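Local atomic coordinates of probable glutamine-binding lipoprotein GlnH (GLNBP) (PDB entry 6H2T), a protein that binds glutamate, and probably aspartate, as a solute-binding lipoprotein of mycobacteria that probably regulates protein kinase G to control glutamate metabolism. Residues D141-I146 with M231-Y236; V190-C195 with V207-T212. All coordinates share one frame; numbering follows the deposited sequence.

Interaction 1 of 2, residues D141-I146 with M231-Y236; sequences DANQRI and MADQPY. With GLU (glutamic acid), chain B.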
ATOM      1  N   ASP A 141      -2.350   2.316   9.154  1.00 14.92           N
ATOM      2  CA  ASP A 141      -2.117   0.960   9.640  1.00 14.30           C
ATOM      3  C   ASP A 141      -3.283   0.073   9.216  1.00 17.39           C
ATOM      4  O   ASP A 141      -4.407   0.262   9.683  1.00 23.57           O
ATOM      5  CB  ASP A 141      -1.946   0.949  11.157  1.00 15.37           C
ATOM      6  CG  ASP A 141      -1.532  -0.410  11.674  1.00 28.66           C
ATOM      7  OD1 ASP A 141      -0.722  -1.075  10.989  1.00 21.43           O
ATOM      8  OD2 ASP A 141      -2.015  -0.815  12.753  1.00 29.14           O
ATOM      9  N   ALA A 142      -3.020  -0.906   8.354  1.00 13.29           N
ATOM     10  CA  ALA A 142      -4.060  -1.811   7.873  1.00 13.56           C
ATOM     11  C   ALA A 142      -3.807  -3.226   8.394  1.00 14.77           C
ATOM     12  O   ALA A 142      -2.816  -3.496   9.072  1.00 15.55           O
ATOM     13  CB  ALA A 142      -4.120  -1.786   6.346  1.00 16.37           C
ATOM     14  N   ASN A 143      -4.729  -4.141   8.084  1.00 13.13           N
ATOM     15  CA  ASN A 143      -4.535  -5.538   8.448  1.00 15.66           C
ATOM     16  C   ASN A 143      -5.100  -6.441   7.366  1.00 15.33           C
ATOM     17  O   ASN A 143      -6.158  -6.162   6.798  1.00 14.10           O
ATOM     18  CB  ASN A 143      -5.178  -5.872   9.791  1.00 16.85           C
ATOM     19  CG  ASN A 143      -4.375  -6.898  10.565  1.00 27.78           C
ATOM     20  OD1 ASN A 143      -4.305  -8.061  10.169  1.00 27.71           O
ATOM     21  ND2 ASN A 143      -3.734  -6.467  11.656  1.00 24.79           N
ATOM     22  N   GLN A 144      -4.380  -7.521   7.082  1.00 13.71           N
ATOM     23  CA  GLN A 144      -4.785  -8.434   6.024  1.00 12.24           C
ATOM     24  C   GLN A 144      -6.045  -9.187   6.418  1.00 15.77           C
ATOM     25  O   GLN A 144      -6.126  -9.730   7.521  1.00 13.70           O
ATOM     26  CB  GLN A 144      -3.662  -9.427   5.741  1.00 13.03           C
ATOM     27  CG  GLN A 144      -4.039 -10.380   4.623  1.00 13.53           C
ATOM     28  CD  GLN A 144      -2.833 -11.079   4.052  1.00 16.72           C
ATOM     29  OE1 GLN A 144      -1.699 -10.733   4.367  1.00 15.54           O
ATOM     30  NE2 GLN A 144      -3.071 -12.095   3.229  1.00 14.88           N
ATOM     31  N   ARG A 145      -7.026  -9.234   5.523  1.00 14.58           N
ATOM     32  CA  ARG A 145      -8.243 -10.005   5.785  1.00 13.30           C
ATOM     33  C   ARG A 145      -8.624 -10.728   4.499  1.00 16.64           C
ATOM     34  O   ARG A 145      -7.808 -10.887   3.586  1.00 15.20           O
ATOM     35  CB  ARG A 145      -9.357  -9.096   6.337  1.00 15.63           C
ATOM     36  CG  ARG A 145      -9.013  -8.503   7.709  1.00 14.87           C
ATOM     37  CD  ARG A 145     -10.183  -7.759   8.338  1.00 16.98           C
ATOM     38  NE  ARG A 145     -11.283  -8.669   8.664  1.00 16.76           N
ATOM     39  CZ  ARG A 145     -12.503  -8.276   9.024  1.00 20.26           C
ATOM     40  NH1 ARG A 145     -12.792  -6.980   9.116  1.00 18.11           N
ATOM     41  NH2 ARG A 145     -13.438  -9.185   9.297  1.00 18.96           N
ATOM     42  N   ILE A 146      -9.883 -11.159   4.411  1.00 12.51           N
ATOM     43  CA  ILE A 146     -10.367 -11.994   3.316  1.00 12.83           C
ATOM     44  C   ILE A 146     -11.590 -11.331   2.698  1.00 12.96           C
ATOM     45  O   ILE A 146     -12.435 -10.795   3.416  1.00 11.96           O
ATOM     46  CB  ILE A 146     -10.725 -13.404   3.820  1.00 15.43           C
ATOM     47  CG1 ILE A 146      -9.478 -14.105   4.365  1.00 14.76           C
ATOM     48  CG2 ILE A 146     -11.406 -14.234   2.709  1.00 16.33           C
ATOM     49  CD1 ILE A 146      -9.813 -15.377   5.169  1.00 23.50           C
ATOM     50  N   MET A 231      -5.185 -11.013   9.853  1.00 18.01           N
ATOM     51  CA  MET A 231      -4.223 -12.036   9.466  1.00 17.33           C
ATOM     52  C   MET A 231      -2.772 -11.583   9.532  1.00 17.42           C
ATOM     53  O   MET A 231      -1.883 -12.440   9.600  1.00 17.88           O
ATOM     54  CB  MET A 231      -4.513 -12.518   8.038  1.00 16.00           C
ATOM     55  CG  MET A 231      -5.839 -13.248   7.916  1.00 16.43           C
ATOM     56  SD  MET A 231      -6.268 -13.545   6.201  1.00 17.88           S
ATOM     57  CE  MET A 231      -4.937 -14.671   5.730  1.00 16.55           C
ATOM     58  N   ALA A 232      -2.514 -10.277   9.485  1.00 17.78           N
ATOM     59  CA  ALA A 232      -1.150  -9.753   9.473  1.00 15.35           C
ATOM     60  C   ALA A 232      -1.179  -8.236   9.424  1.00 14.36           C
ATOM     61  O   ALA A 232      -1.827  -7.656   8.548  1.00 15.71           O
ATOM     62  CB  ALA A 232      -0.351 -10.267   8.270  1.00 18.36           C
ATOM     63  N   ASP A 233      -0.462  -7.598  10.343  1.00 16.29           N
ATOM     64  CA  ASP A 233      -0.398  -6.142  10.372  1.00 16.59           C
ATOM     65  C   ASP A 233       0.289  -5.595   9.126  1.00 15.62           C
ATOM     66  O   ASP A 233       1.247  -6.183   8.616  1.00 14.89           O
ATOM     67  CB  ASP A 233       0.357  -5.677  11.615  1.00 17.73           C
ATOM     68  CG  ASP A 233       0.452  -4.171  11.701  1.00 25.55           C
ATOM     69  OD1 ASP A 233      -0.619  -3.531  11.694  1.00 21.69           O
ATOM     70  OD2 ASP A 233       1.581  -3.632  11.782  1.00 22.98           O
ATOM     71  N   GLN A 234      -0.194  -4.446   8.646  1.00 14.50           N
ATOM     72  CA  GLN A 234       0.349  -3.804   7.449  1.00 13.63           C
ATOM     73  C   GLN A 234       0.537  -2.318   7.705  1.00 14.36           C
ATOM     74  O   GLN A 234      -0.349  -1.502   7.394  1.00 14.79           O
ATOM     75  CB  GLN A 234      -0.563  -4.021   6.241  1.00 14.59           C
ATOM     76  CG  GLN A 234      -1.027  -5.447   6.048  1.00 13.28           C
ATOM     77  CD  GLN A 234       0.081  -6.394   5.601  1.00 14.78           C
ATOM     78  OE1 GLN A 234       1.033  -6.006   4.906  1.00 15.50           O
ATOM     79  NE2 GLN A 234      -0.052  -7.646   5.979  1.00 14.10           N
ATOM     80  N   PRO A 235       1.682  -1.919   8.249  1.00 13.85           N
ATOM     81  CA  PRO A 235       1.907  -0.490   8.496  1.00 14.07           C
ATOM     82  C   PRO A 235       2.495   0.197   7.274  1.00 14.84           C
ATOM     83  O   PRO A 235       3.625  -0.106   6.872  1.00 14.29           O
ATOM     84  CB  PRO A 235       2.879  -0.492   9.682  1.00 14.35           C
ATOM     85  CG  PRO A 235       3.680  -1.781   9.503  1.00 18.70           C
ATOM     86  CD  PRO A 235       2.786  -2.761   8.747  1.00 16.69           C
ATOM     87  N   TYR A 236       1.740   1.126   6.683  1.00 14.57           N
ATOM     88  CA  TYR A 236       2.143   1.756   5.427  1.00 15.52           C
ATOM     89  C   TYR A 236       3.200   2.816   5.672  1.00 13.46           C
ATOM     90  O   TYR A 236       3.036   3.681   6.541  1.00 14.70           O
ATOM     91  CB  TYR A 236       0.965   2.438   4.739  1.00 14.09           C
ATOM     92  CG  TYR A 236      -0.104   1.527   4.196  1.00 12.19           C
ATOM     93  CD1 TYR A 236       0.009   0.139   4.272  1.00 15.04           C
ATOM     94  CD2 TYR A 236      -1.232   2.065   3.606  1.00 14.15           C
ATOM     95  CE1 TYR A 236      -0.999  -0.686   3.771  1.00 13.37           C
ATOM     96  CE2 TYR A 236      -2.228   1.254   3.099  1.00 15.22           C
ATOM     97  CZ  TYR A 236      -2.105  -0.108   3.182  1.00 16.00           C
ATOM     98  OH  TYR A 236      -3.106  -0.896   2.664  1.00 15.58           O
TER
HETATM   99  N   GLU B 401       0.482  -3.610   1.816  1.00 13.78           N
HETATM  100  CA  GLU B 401       0.952  -4.939   1.397  1.00 13.82           C
HETATM  101  C   GLU B 401       2.321  -4.835   0.730  1.00 19.07           C
HETATM  102  O   GLU B 401       2.745  -5.699  -0.049  1.00 14.03           O
HETATM  103  CB  GLU B 401      -0.062  -5.613   0.448  1.00 14.08           C
HETATM  104  CG  GLU B 401      -0.834  -4.670  -0.474  1.00 16.02           C
HETATM  105  CD  GLU B 401       0.047  -3.983  -1.504  1.00 17.15           C
HETATM  106  OE1 GLU B 401      -0.124  -4.228  -2.728  1.00 16.81           O
HETATM  107  OE2 GLU B 401       0.889  -3.164  -1.091  1.00 17.29           O
HETATM  108  OXT GLU B 401       3.027  -3.854   0.983  1.00 14.53           O
HETATM  109  O   HOH W   1      -3.224  -3.933  12.465  1.00 27.55           O
HETATM  110  O   HOH W   2       1.170 -10.073   5.200  1.00 25.72           O
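In the wall of the glutamate pocket, A142 and Q234 form the hydrogen-bonded pair of an antiparallel ladder between D141-I146 and M231-Y236. A142 N reaches Q234 O at 2.9 Å, nearly straight at 172°, and Q234 N returns a bond to A142 O. A232 O is gripped from opposite faces of its plane, by Q144 N and by the amide NE2 of Q234, whose chain bends back at chi2 (-70°). Q234 OE1 accepts from S124 OG and T172 OG1 and lies 3.7 Å from CA of the bound glutamate. N143 OD1 accepts from A232 N at 2.9 Å, while its ND2 donates to a water also hydrogen-bonded to D233 OD1. On this face the side chains of D141 and D233 cross at about a right angle, their carboxylate planes 64° apart and D141 OD1 2.6 Å from D233 OD1, so one probably carries a proton. Past the ladder, M231 N bonds Q144 O at 2.8 Å, and M231 SD packs across I146 CG1 at 3.7 Å. Under the opposite face, A142 CB touches the ring of Y236. Long antiparallel strands joining two lobes beside a ligand cleft are characteristic of the periplasmic binding protein fold.

Interaction 2 of 2, residues V190-C195 with V207-T212; sequences VNWADC and VSTDDT. With GLU (glutamic acid), chain B.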
ATOM      1  N   VAL A 190      -1.159  -8.813 -11.524  1.00 15.80           N
ATOM      2  CA  VAL A 190      -0.331  -7.612 -11.467  1.00 16.82           C
ATOM      3  C   VAL A 190      -0.820  -6.667 -10.378  1.00 16.07           C
ATOM      4  O   VAL A 190      -0.022  -6.131  -9.605  1.00 16.84           O
ATOM      5  CB  VAL A 190      -0.305  -6.903 -12.831  1.00 17.94           C
ATOM      6  CG1 VAL A 190       0.468  -5.573 -12.719  1.00 19.18           C
ATOM      7  CG2 VAL A 190       0.334  -7.793 -13.881  1.00 19.31           C
ATOM      8  N   ASN A 191      -2.130  -6.423 -10.308  1.00 14.98           N
ATOM      9  CA  ASN A 191      -2.631  -5.437  -9.359  1.00 15.53           C
ATOM     10  C   ASN A 191      -3.962  -5.887  -8.769  1.00 15.64           C
ATOM     11  O   ASN A 191      -4.553  -6.892  -9.177  1.00 14.30           O
ATOM     12  CB  ASN A 191      -2.746  -4.041 -10.002  1.00 16.29           C
ATOM     13  CG  ASN A 191      -3.715  -4.001 -11.169  1.00 16.31           C
ATOM     14  OD1 ASN A 191      -4.865  -4.395 -11.041  1.00 18.13           O
ATOM     15  ND2 ASN A 191      -3.257  -3.490 -12.307  1.00 19.96           N
ATOM     16  N   TRP A 192      -4.437  -5.119  -7.789  1.00 13.63           N
ATOM     17  CA  TRP A 192      -5.578  -5.579  -7.007  1.00 12.96           C
ATOM     18  C   TRP A 192      -6.874  -5.496  -7.798  1.00 15.00           C
ATOM     19  O   TRP A 192      -7.768  -6.331  -7.603  1.00 14.72           O
ATOM     20  CB  TRP A 192      -5.624  -4.801  -5.686  1.00 15.90           C
ATOM     21  CG  TRP A 192      -4.446  -5.221  -4.840  1.00 15.93           C
ATOM     22  CD1 TRP A 192      -3.341  -4.486  -4.541  1.00 16.60           C
ATOM     23  CD2 TRP A 192      -4.243  -6.510  -4.256  1.00 15.61           C
ATOM     24  NE1 TRP A 192      -2.464  -5.234  -3.782  1.00 15.59           N
ATOM     25  CE2 TRP A 192      -2.999  -6.478  -3.587  1.00 14.53           C
ATOM     26  CE3 TRP A 192      -5.001  -7.690  -4.217  1.00 14.38           C
ATOM     27  CZ2 TRP A 192      -2.491  -7.583  -2.895  1.00 14.63           C
ATOM     28  CZ3 TRP A 192      -4.489  -8.795  -3.531  1.00 17.18           C
ATOM     29  CH2 TRP A 192      -3.245  -8.731  -2.892  1.00 14.36           C
ATOM     30  N   ALA A 193      -6.976  -4.542  -8.728  1.00 15.39           N
ATOM     31  CA  ALA A 193      -8.132  -4.503  -9.615  1.00 16.42           C
ATOM     32  C   ALA A 193      -8.266  -5.791 -10.415  1.00 17.48           C
ATOM     33  O   ALA A 193      -9.390  -6.228 -10.715  1.00 16.63           O
ATOM     34  CB  ALA A 193      -8.023  -3.299 -10.554  1.00 18.08           C
ATOM     35  N   ASP A 194      -7.134  -6.416 -10.770  1.00 14.60           N
ATOM     36  CA  ASP A 194      -7.182  -7.677 -11.508  1.00 14.67           C
ATOM     37  C   ASP A 194      -7.792  -8.793 -10.667  1.00 17.20           C
ATOM     38  O   ASP A 194      -8.463  -9.682 -11.208  1.00 16.56           O
ATOM     39  CB  ASP A 194      -5.778  -8.092 -11.970  1.00 14.34           C
ATOM     40  CG  ASP A 194      -5.148  -7.099 -12.933  1.00 18.55           C
ATOM     41  OD1 ASP A 194      -5.881  -6.411 -13.663  1.00 21.57           O
ATOM     42  OD2 ASP A 194      -3.901  -7.005 -12.954  1.00 20.87           O
ATOM     43  N   CYS A 195      -7.526  -8.796  -9.353  1.00 16.56           N
ATOM     44  CA  CYS A 195      -8.184  -9.765  -8.478  1.00 15.36           C
ATOM     45  C   CYS A 195      -9.687  -9.564  -8.478  1.00 17.60           C
ATOM     46  O   CYS A 195     -10.453 -10.535  -8.467  1.00 15.82           O
ATOM     47  CB  CYS A 195      -7.665  -9.657  -7.044  1.00 14.95           C
ATOM     48  SG  CYS A 195      -6.011 -10.330  -6.781  1.00 18.30           S
ATOM     49  N   VAL A 207     -10.246 -13.146  -2.370  1.00 13.81           N
ATOM     50  CA  VAL A 207      -9.062 -12.302  -2.413  1.00 13.86           C
ATOM     51  C   VAL A 207      -8.596 -12.117  -0.977  1.00 14.24           C
ATOM     52  O   VAL A 207      -9.418 -11.987  -0.067  1.00 14.73           O
ATOM     53  CB  VAL A 207      -9.387 -10.942  -3.074  1.00 14.06           C
ATOM     54  CG1 VAL A 207      -8.141 -10.057  -3.149  1.00 16.18           C
ATOM     55  CG2 VAL A 207      -9.995 -11.164  -4.473  1.00 14.91           C
ATOM     56  N   SER A 208      -7.286 -12.095  -0.749  1.00 13.90           N
ATOM     57  CA  SER A 208      -6.799 -11.794   0.594  1.00 12.84           C
ATOM     58  C   SER A 208      -5.694 -10.746   0.544  1.00 14.35           C
ATOM     59  O   SER A 208      -4.651 -10.978  -0.069  1.00 14.31           O
ATOM     60  CB  SER A 208      -6.298 -13.053   1.307  1.00 15.46           C
ATOM     61  OG  SER A 208      -5.862 -12.697   2.625  1.00 14.55           O
ATOM     62  N   THR A 209      -5.930  -9.600   1.182  1.00 14.60           N
ATOM     63  CA  THR A 209      -4.934  -8.538   1.294  1.00 12.20           C
ATOM     64  C   THR A 209      -5.421  -7.545   2.341  1.00 13.52           C
ATOM     65  O   THR A 209      -6.396  -7.802   3.062  1.00 12.22           O
ATOM     66  CB  THR A 209      -4.660  -7.866  -0.062  1.00 11.29           C
ATOM     67  OG1 THR A 209      -3.518  -7.001   0.054  1.00 13.51           O
ATOM     68  CG2 THR A 209      -5.864  -7.043  -0.561  1.00 13.37           C
ATOM     69  N   ASP A 210      -4.728  -6.409   2.418  1.00 12.04           N
ATOM     70  CA  ASP A 210      -5.052  -5.342   3.362  1.00 12.67           C
ATOM     71  C   ASP A 210      -6.540  -5.019   3.338  1.00 13.17           C
ATOM     72  O   ASP A 210      -7.116  -4.812   2.264  1.00 14.25           O
ATOM     73  CB  ASP A 210      -4.282  -4.074   2.988  1.00 12.80           C
ATOM     74  CG  ASP A 210      -2.790  -4.294   2.845  1.00 14.92           C
ATOM     75  OD1 ASP A 210      -2.293  -5.407   3.106  1.00 13.53           O
ATOM     76  OD2 ASP A 210      -2.118  -3.316   2.450  1.00 14.64           O
ATOM     77  N   ASP A 211      -7.143  -4.906   4.532  1.00 13.31           N
ATOM     78  CA  ASP A 211      -8.578  -4.632   4.584  1.00 12.49           C
ATOM     79  C   ASP A 211      -8.917  -3.284   3.963  1.00 15.62           C
ATOM     80  O   ASP A 211     -10.019  -3.110   3.431  1.00 14.01           O
ATOM     81  CB  ASP A 211      -9.107  -4.735   6.027  1.00 15.88           C
ATOM     82  CG  ASP A 211      -8.383  -3.822   7.051  1.00 21.02           C
ATOM     83  OD1 ASP A 211      -7.360  -3.158   6.766  1.00 16.01           O
ATOM     84  OD2 ASP A 211      -8.883  -3.788   8.200  1.00 20.98           O
ATOM     85  N   THR A 212      -7.979  -2.337   4.007  1.00 12.30           N
ATOM     86  CA  THR A 212      -8.103  -1.068   3.284  1.00 13.07           C
ATOM     87  C   THR A 212      -8.347  -1.288   1.795  1.00 13.81           C
ATOM     88  O   THR A 212      -9.281  -0.723   1.210  1.00 13.54           O
ATOM     89  CB  THR A 212      -6.807  -0.285   3.470  1.00 11.74           C
ATOM     90  OG1 THR A 212      -5.729  -1.221   3.328  1.00 14.18           O
ATOM     91  CG2 THR A 212      -6.753   0.353   4.858  1.00 14.11           C
TER
HETATM   92  N   GLU B 401       0.482  -3.610   1.816  1.00 13.78           N
HETATM   93  CA  GLU B 401       0.952  -4.939   1.397  1.00 13.82           C
HETATM   94  C   GLU B 401       2.321  -4.835   0.730  1.00 19.07           C
HETATM   95  O   GLU B 401       2.745  -5.699  -0.049  1.00 14.03           O
HETATM   96  CB  GLU B 401      -0.062  -5.613   0.448  1.00 14.08           C
HETATM   97  CG  GLU B 401      -0.834  -4.670  -0.474  1.00 16.02           C
HETATM   98  CD  GLU B 401       0.047  -3.983  -1.504  1.00 17.15           C
HETATM   99  OE1 GLU B 401      -0.124  -4.228  -2.728  1.00 16.81           O
HETATM  100  OE2 GLU B 401       0.889  -3.164  -1.091  1.00 17.29           O
HETATM  101  OXT GLU B 401       3.027  -3.854   0.983  1.00 14.53           O
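The start of helix 192-200 faces the end of strand 206-208 without strand pairing, W192 and T209 lying 8.8 Å apart between CA atoms and C195 and V207 6.6 Å. The indole of W192 bridges the wider gap. T209 lies over one face of its six-membered ring in a CH-pi contact, CB 3.6 Å from the centroid, with OG1 offset toward the rim, 3.2 Å from W192 CZ2. With OG1 turned away from the backbone N (chi1 -170°), T209 lays that oxygen over the benzo ring; the same OG1 is hydrogen-bonded to S173 OG. At the indole's edge, in its plane, W192 NE1 gives an almost straight bond of 2.8 Å to OE1 of the bound glutamate. D210 OD2 takes the other end of the ligand, accepting from its amino N at 2.7 Å. V207 also packs here, CG1 against W192 CZ3 and CG2 3.8 Å from C195 CB. N191 and D194 close a capping box, D194 N to N191 OD1 at 3.1 Å and N191 N back to D194 OD2. C195 ties helix 192-200 to strand 164-168 through its disulfide to C166, while I213 and L214 of helix 211-220 pack against W192 and V207.

In the fold
Interactions 1 and 2 have centres about 12 Å apart and touch the same glutamate. Along the chain, 141-146 comes first, then 190-195 and 207-212, and finally 231-236, so interaction 2 is nested within the loop closed by interaction 1. Strands 140-149 and 206-208 are antiparallel neighbours in one mixed sheet, and this brings the contacts together. Y236 OH, 2.6 Å from D210 OD2 and 2.7 Å from T212 OG1, probably hydrogen-bonds to both, which would help position the carboxylate that binds the ligand's amino group. Q234 CG also packs on D210 OD1 at 3.2 Å. The paired strands and the starts of helices 192-200 and 211-220 thus line adjoining parts of one binding cleft.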